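Long-range contact in separin (Saccharomyces cerevisiae, PDB 5U1T), which is a caspase-like cysteine protease that cleaves the MCD1/SCC1 subunit of cohesin at the onset of anaphase and so drives chromosome segregation: residues T1407-P1418 with M1459-G1470. Numbering follows the deposited sequence.
Sequences TIEDNISMILNP and MLQNSNLFVYIG
Strands 1412-1416 and 1465-1469 pair in parallel at the heart of the caspase-like sheet of separase, where Ser1413 N donates to Leu1465 O (2.8 Å) and Val1467 N to Ser1413 O. The alternation continues through Ile1415 N to Val1467 O and Ile1469 N to Ile1415 O (2.9 Å), ending with Asn1417 N on Ile1469 O. On one face Leu1416 and Ile1469 lie side by side, with Leu1416 CD1 3.8 Å from Ile1469 CD1. On the same face Met1414 CE rests against both methyls of Val1467. On the other, Ile1415 CD1 reaches Phe1466 CE1 at 3.8 Å and meets the Tyr1468 ring in plane at its edge; CG1 beside the backbone N (chi1 -58°) leaves CG2 to pack on Tyr1468 CD2. Met1459, extended beyond CG, slides across this face, its SD 3.9 Å from Ile1415 CD1 and its CE 3.8 Å from Ser1413 CB. An alanine here would probably open a gap over Ser1413 and leave Ile1415 CD1 without its sulfur neighbour. Gly1470, just past the strand, lies about 7 Å from the side chain of Cys1497, the probable catalytic cysteine. Helix 1423-1436 covers Met1414 and Val1467 through Phe1433, while strands 1444-1447 and 1492-1494 flank the pair.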
ATOM      1  N   THR A1407       7.858 -55.317 -17.241  1.00 88.15           N
ATOM      2  CA  THR A1407       6.952 -56.444 -17.452  1.00 85.32           C
ATOM      3  C   THR A1407       5.608 -55.975 -17.972  1.00 81.75           C
ATOM      4  O   THR A1407       5.075 -54.937 -17.574  1.00 87.87           O
ATOM      5  CB  THR A1407       6.709 -57.267 -16.170  1.00 82.63           C
ATOM      6  OG1 THR A1407       6.287 -56.400 -15.102  1.00 84.89           O
ATOM      7  CG2 THR A1407       7.967 -58.046 -15.779  1.00 85.71           C
ATOM      8  N   ILE A1408       5.048 -56.799 -18.834  1.00 81.76           N
ATOM      9  CA  ILE A1408       3.953 -56.408 -19.676  1.00 86.87           C
ATOM     10  C   ILE A1408       2.827 -57.420 -19.468  1.00 97.71           C
ATOM     11  O   ILE A1408       1.818 -57.416 -20.165  1.00 97.06           O
ATOM     12  CB  ILE A1408       4.452 -56.353 -21.127  1.00 85.78           C
ATOM     13  CG1 ILE A1408       3.412 -55.806 -22.098  1.00 87.71           C
ATOM     14  CG2 ILE A1408       4.995 -57.725 -21.555  1.00 90.42           C
ATOM     15  CD1 ILE A1408       3.840 -56.021 -23.550  1.00 91.64           C
ATOM     16  N   GLU A1409       2.995 -58.276 -18.465  1.00101.35           N
ATOM     17  CA  GLU A1409       2.089 -59.400 -18.278  1.00105.04           C
ATOM     18  C   GLU A1409       0.868 -59.066 -17.440  1.00103.15           C
ATOM     19  O   GLU A1409      -0.011 -59.908 -17.295  1.00102.78           O
ATOM     20  CB  GLU A1409       2.830 -60.579 -17.647  1.00111.48           C
ATOM     21  CG  GLU A1409       3.893 -61.205 -18.549  1.00115.08           C
ATOM     22  CD  GLU A1409       4.675 -62.335 -17.877  1.00130.28           C
ATOM     23  OE1 GLU A1409       4.522 -62.510 -16.636  1.00138.35           O
ATOM     24  OE2 GLU A1409       5.448 -63.041 -18.571  1.00132.60           O
ATOM     25  N   ASP A1410       0.818 -57.846 -16.898  1.00106.14           N
ATOM     26  CA  ASP A1410      -0.366 -57.337 -16.190  1.00104.16           C
ATOM     27  C   ASP A1410      -0.267 -55.862 -15.791  1.00102.07           C
ATOM     28  O   ASP A1410       0.785 -55.230 -15.911  1.00 98.17           O
ATOM     29  CB  ASP A1410      -0.648 -58.166 -14.935  1.00104.48           C
ATOM     30  CG  ASP A1410       0.593 -58.397 -14.090  1.00106.23           C
ATOM     31  OD1 ASP A1410       1.377 -57.442 -13.890  1.00107.69           O
ATOM     32  OD2 ASP A1410       0.779 -59.548 -13.627  1.00109.53           O
ATOM     33  N   ASN A1411      -1.382 -55.334 -15.300  1.00 99.02           N
ATOM     34  CA  ASN A1411      -1.465 -53.961 -14.823  1.00 98.44           C
ATOM     35  C   ASN A1411      -1.019 -52.909 -15.827  1.00 93.04           C
ATOM     36  O   ASN A1411      -0.267 -51.998 -15.481  1.00 89.24           O
ATOM     37  CB  ASN A1411      -0.651 -53.799 -13.541  1.00 98.82           C
ATOM     38  CG  ASN A1411      -1.517 -53.824 -12.305  1.00104.74           C
ATOM     39  OD1 ASN A1411      -1.417 -54.738 -11.492  1.00107.45           O
ATOM     40  ND2 ASN A1411      -2.387 -52.822 -12.162  1.00107.58           N
ATOM     41  N   ILE A1412      -1.497 -53.025 -17.063  1.00 88.17           N
ATOM     42  CA  ILE A1412      -1.210 -52.020 -18.081  1.00 85.19           C
ATOM     43  C   ILE A1412      -2.462 -51.157 -18.393  1.00 84.37           C
ATOM     44  O   ILE A1412      -3.569 -51.679 -18.558  1.00 81.16           O
ATOM     45  CB  ILE A1412      -0.637 -52.696 -19.358  1.00 80.80           C
ATOM     46  CG1 ILE A1412      -1.641 -53.663 -19.977  1.00 86.33           C
ATOM     47  CG2 ILE A1412       0.672 -53.393 -19.057  1.00 89.29           C
ATOM     48  CD1 ILE A1412      -2.376 -53.103 -21.137  1.00 87.27           C
ATOM     49  N   SER A1413      -2.275 -49.837 -18.433  1.00 84.24           N
ATOM     50  CA  SER A1413      -3.368 -48.876 -18.652  1.00 80.48           C
ATOM     51  C   SER A1413      -3.374 -48.345 -20.076  1.00 77.24           C
ATOM     52  O   SER A1413      -2.320 -48.189 -20.693  1.00 80.03           O
ATOM     53  CB  SER A1413      -3.268 -47.686 -17.686  1.00 72.91           C
ATOM     54  OG  SER A1413      -3.254 -48.090 -16.331  1.00 75.13           O
ATOM     55  N   MET A1414      -4.560 -48.051 -20.592  1.00 73.01           N
ATOM     56  CA  MET A1414      -4.669 -47.456 -21.908  1.00 70.61           C
ATOM     57  C   MET A1414      -5.855 -46.541 -22.015  1.00 78.55           C
ATOM     58  O   MET A1414      -6.879 -46.739 -21.361  1.00 86.89           O
ATOM     59  CB  MET A1414      -4.760 -48.524 -22.975  1.00 76.38           C
ATOM     60  CG  MET A1414      -5.320 -49.809 -22.463  1.00 91.62           C
ATOM     61  SD  MET A1414      -4.837 -51.154 -23.538  1.00 95.59           S
ATOM     62  CE  MET A1414      -3.181 -50.613 -23.943  1.00 90.88           C
ATOM     63  N   ILE A1415      -5.697 -45.525 -22.849  1.00 73.35           N
ATOM     64  CA  ILE A1415      -6.740 -44.556 -23.118  1.00 73.99           C
ATOM     65  C   ILE A1415      -6.821 -44.406 -24.634  1.00 74.26           C
ATOM     66  O   ILE A1415      -5.802 -44.246 -25.295  1.00 77.77           O
ATOM     67  CB  ILE A1415      -6.445 -43.214 -22.424  1.00 72.25           C
ATOM     68  CG1 ILE A1415      -6.316 -43.430 -20.914  1.00 67.82           C
ATOM     69  CG2 ILE A1415      -7.509 -42.189 -22.747  1.00 70.55           C
ATOM     70  CD1 ILE A1415      -5.895 -42.221 -20.152  1.00 69.69           C
ATOM     71  N   LEU A1416      -8.019 -44.495 -25.196  1.00 73.16           N
ATOM     72  CA  LEU A1416      -8.159 -44.490 -26.647  1.00 75.11           C
ATOM     73  C   LEU A1416      -9.274 -43.563 -27.109  1.00 73.74           C
ATOM     74  O   LEU A1416     -10.435 -43.799 -26.792  1.00 82.11           O
ATOM     75  CB  LEU A1416      -8.422 -45.908 -27.148  1.00 83.63           C
ATOM     76  CG  LEU A1416      -8.464 -46.089 -28.661  1.00 82.86           C
ATOM     77  CD1 LEU A1416      -7.192 -45.538 -29.270  1.00 79.83           C
ATOM     78  CD2 LEU A1416      -8.638 -47.561 -29.016  1.00 84.31           C
ATOM     79  N   ASN A1417      -8.920 -42.510 -27.846  1.00 72.95           N
ATOM     80  CA  ASN A1417      -9.904 -41.580 -28.409  1.00 75.40           C
ATOM     81  C   ASN A1417     -10.800 -40.990 -27.314  1.00 79.15           C
ATOM     82  O   ASN A1417     -12.023 -41.106 -27.377  1.00 77.19           O
ATOM     83  CB  ASN A1417     -10.742 -42.302 -29.486  1.00 77.58           C
ATOM     84  CG  ASN A1417     -11.713 -41.382 -30.224  1.00 76.33           C
ATOM     85  OD1 ASN A1417     -11.549 -40.170 -30.245  1.00 80.53           O
ATOM     86  ND2 ASN A1417     -12.725 -41.976 -30.848  1.00 79.89           N
ATOM     87  N   PRO A1418     -10.191 -40.329 -26.310  1.00 82.73           N
ATOM     88  CA  PRO A1418     -10.938 -39.905 -25.119  1.00 76.53           C
ATOM     89  C   PRO A1418     -11.964 -38.837 -25.432  1.00 75.71           C
ATOM     90  O   PRO A1418     -12.546 -38.276 -24.514  1.00 87.52           O
ATOM     91  CB  PRO A1418      -9.852 -39.329 -24.193  1.00 77.56           C
ATOM     92  CG  PRO A1418      -8.537 -39.598 -24.864  1.00 76.44           C
ATOM     93  CD  PRO A1418      -8.832 -39.764 -26.318  1.00 80.58           C
ATOM     94  N   MET A1459      -4.084 -44.498 -12.720  1.00 76.90           N
ATOM     95  CA  MET A1459      -3.501 -45.192 -13.863  1.00 77.10           C
ATOM     96  C   MET A1459      -1.997 -44.984 -13.918  1.00 80.44           C
ATOM     97  O   MET A1459      -1.239 -45.933 -14.059  1.00 83.55           O
ATOM     98  CB  MET A1459      -4.114 -44.713 -15.171  1.00 75.50           C
ATOM     99  CG  MET A1459      -5.341 -45.462 -15.612  1.00 70.57           C
ATOM    100  SD  MET A1459      -5.793 -44.898 -17.262  1.00 84.53           S
ATOM    101  CE  MET A1459      -6.802 -46.281 -17.814  1.00 80.96           C
ATOM    102  N   LEU A1460      -1.575 -43.733 -13.793  1.00 78.87           N
ATOM    103  CA  LEU A1460      -0.165 -43.393 -13.927  1.00 77.04           C
ATOM    104  C   LEU A1460       0.691 -44.022 -12.847  1.00 78.64           C
ATOM    105  O   LEU A1460       1.762 -44.550 -13.135  1.00 82.17           O
ATOM    106  CB  LEU A1460       0.031 -41.880 -13.901  1.00 75.11           C
ATOM    107  CG  LEU A1460      -0.523 -41.162 -15.122  1.00 71.02           C
ATOM    108  CD1 LEU A1460      -0.649 -39.666 -14.843  1.00 68.01           C
ATOM    109  CD2 LEU A1460       0.352 -41.445 -16.328  1.00 72.04           C
ATOM    110  N   GLN A1461       0.227 -43.959 -11.605  1.00 76.27           N
ATOM    111  CA  GLN A1461       1.059 -44.381 -10.491  1.00 81.02           C
ATOM    112  C   GLN A1461       0.895 -45.848 -10.194  1.00 81.12           C
ATOM    113  O   GLN A1461       1.545 -46.363  -9.293  1.00 80.82           O
ATOM    114  CB  GLN A1461       0.733 -43.578  -9.236  1.00 79.11           C
ATOM    115  CG  GLN A1461       0.987 -42.092  -9.342  1.00 80.51           C
ATOM    116  CD  GLN A1461       0.298 -41.335  -8.233  1.00 77.64           C
ATOM    117  OE1 GLN A1461       0.334 -41.738  -7.078  1.00 84.32           O
ATOM    118  NE2 GLN A1461      -0.363 -40.248  -8.585  1.00 79.44           N
ATOM    119  N   ASN A1462       0.026 -46.524 -10.940  1.00 78.04           N
ATOM    120  CA  ASN A1462      -0.268 -47.934 -10.663  1.00 89.26           C
ATOM    121  C   ASN A1462      -0.276 -48.820 -11.903  1.00 87.24           C
ATOM    122  O   ASN A1462      -1.023 -49.806 -11.956  1.00 89.11           O
ATOM    123  CB  ASN A1462      -1.618 -48.073  -9.939  1.00 87.40           C
ATOM    124  CG  ASN A1462      -1.573 -47.546  -8.516  1.00 87.71           C
ATOM    125  OD1 ASN A1462      -2.034 -46.442  -8.229  1.00 87.82           O
ATOM    126  ND2 ASN A1462      -0.997 -48.332  -7.621  1.00 93.81           N
ATOM    127  N   SER A1463       0.549 -48.472 -12.888  1.00 83.59           N
ATOM    128  CA  SER A1463       0.658 -49.263 -14.112  1.00 82.71           C
ATOM    129  C   SER A1463       2.101 -49.650 -14.415  1.00 83.95           C
ATOM    130  O   SER A1463       3.029 -48.892 -14.123  1.00 85.53           O
ATOM    131  CB  SER A1463       0.085 -48.492 -15.303  1.00 79.79           C
ATOM    132  OG  SER A1463      -1.202 -47.978 -15.016  1.00 81.31           O
ATOM    133  N   ASN A1464       2.286 -50.827 -15.005  1.00 86.75           N
ATOM    134  CA  ASN A1464       3.576 -51.202 -15.566  1.00 83.34           C
ATOM    135  C   ASN A1464       3.788 -50.493 -16.896  1.00 79.91           C
ATOM    136  O   ASN A1464       4.917 -50.296 -17.349  1.00 73.61           O
ATOM    137  CB  ASN A1464       3.669 -52.710 -15.758  1.00 84.54           C
ATOM    138  CG  ASN A1464       3.689 -53.459 -14.450  1.00 87.85           C
ATOM    139  OD1 ASN A1464       2.962 -54.441 -14.268  1.00 92.54           O
ATOM    140  ND2 ASN A1464       4.515 -52.992 -13.518  1.00 78.74           N
ATOM    141  N   LEU A1465       2.678 -50.121 -17.521  1.00 79.15           N
ATOM    142  CA  LEU A1465       2.709 -49.389 -18.772  1.00 75.48           C
ATOM    143  C   LEU A1465       1.505 -48.468 -18.898  1.00 77.42           C
ATOM    144  O   LEU A1465       0.374 -48.870 -18.637  1.00 79.15           O
ATOM    145  CB  LEU A1465       2.745 -50.351 -19.950  1.00 76.07           C
ATOM    146  CG  LEU A1465       2.577 -49.659 -21.298  1.00 79.62           C
ATOM    147  CD1 LEU A1465       3.739 -48.716 -21.541  1.00 79.16           C
ATOM    148  CD2 LEU A1465       2.473 -50.674 -22.408  1.00 79.95           C
ATOM    149  N   PHE A1466       1.754 -47.229 -19.295  1.00 70.56           N
ATOM    150  CA  PHE A1466       0.676 -46.305 -19.596  1.00 73.74           C
ATOM    151  C   PHE A1466       0.699 -45.900 -21.065  1.00 70.26           C
ATOM    152  O   PHE A1466       1.695 -45.363 -21.538  1.00 71.76           O
ATOM    153  CB  PHE A1466       0.779 -45.064 -18.720  1.00 72.20           C
ATOM    154  CG  PHE A1466      -0.238 -44.028 -19.048  1.00 71.30           C
ATOM    155  CD1 PHE A1466      -1.523 -44.125 -18.552  1.00 72.86           C
ATOM    156  CD2 PHE A1466       0.077 -42.964 -19.868  1.00 71.98           C
ATOM    157  CE1 PHE A1466      -2.469 -43.174 -18.862  1.00 74.05           C
ATOM    158  CE2 PHE A1466      -0.866 -42.011 -20.184  1.00 72.31           C
ATOM    159  CZ  PHE A1466      -2.136 -42.110 -19.677  1.00 72.34           C
ATOM    160  N   VAL A1467      -0.380 -46.158 -21.802  1.00 66.95           N
ATOM    161  CA  VAL A1467      -0.427 -45.703 -23.191  1.00 69.13           C
ATOM    162  C   VAL A1467      -1.685 -44.872 -23.449  1.00 72.03           C
ATOM    163  O   VAL A1467      -2.761 -45.189 -22.954  1.00 73.70           O
ATOM    164  CB  VAL A1467      -0.318 -46.888 -24.192  1.00 69.12           C
ATOM    165  CG1 VAL A1467       0.036 -48.166 -23.468  1.00 70.37           C
ATOM    166  CG2 VAL A1467      -1.574 -47.046 -25.033  1.00 68.69           C
ATOM    167  N   TYR A1468      -1.518 -43.782 -24.200  1.00 74.57           N
ATOM    168  CA  TYR A1468      -2.561 -42.776 -24.388  1.00 71.58           C
ATOM    169  C   TYR A1468      -2.632 -42.305 -25.833  1.00 70.34           C
ATOM    170  O   TYR A1468      -1.657 -41.806 -26.358  1.00 72.46           O
ATOM    171  CB  TYR A1468      -2.305 -41.582 -23.465  1.00 68.76           C
ATOM    172  CG  TYR A1468      -3.162 -40.346 -23.724  1.00 77.36           C
ATOM    173  CD1 TYR A1468      -2.765 -39.368 -24.635  1.00 75.71           C
ATOM    174  CD2 TYR A1468      -4.345 -40.144 -23.036  1.00 72.70           C
ATOM    175  CE1 TYR A1468      -3.537 -38.234 -24.860  1.00 74.72           C
ATOM    176  CE2 TYR A1468      -5.121 -39.012 -23.253  1.00 75.19           C
ATOM    177  CZ  TYR A1468      -4.712 -38.060 -24.163  1.00 77.18           C
ATOM    178  OH  TYR A1468      -5.488 -36.939 -24.372  1.00 75.78           O
ATOM    179  N   ILE A1469      -3.796 -42.440 -26.461  1.00 69.54           N
ATOM    180  CA  ILE A1469      -4.002 -41.950 -27.823  1.00 72.12           C
ATOM    181  C   ILE A1469      -5.121 -40.891 -27.892  1.00 74.11           C
ATOM    182  O   ILE A1469      -6.283 -41.172 -27.631  1.00 74.91           O
ATOM    183  CB  ILE A1469      -4.336 -43.114 -28.787  1.00 72.07           C
ATOM    184  CG1 ILE A1469      -3.331 -44.256 -28.621  1.00 67.95           C
ATOM    185  CG2 ILE A1469      -4.383 -42.630 -30.226  1.00 65.37           C
ATOM    186  CD1 ILE A1469      -3.443 -45.316 -29.664  1.00 71.73           C
ATOM    187  N   GLY A1470      -4.759 -39.672 -28.258  1.00 73.00           N
ATOM    188  CA  GLY A1470      -5.705 -38.576 -28.338  1.00 75.51           C
ATOM    189  C   GLY A1470      -4.870 -37.316 -28.292  1.00 76.62           C
ATOM    190  O   GLY A1470      -3.645 -37.420 -28.312  1.00 78.87           O
TER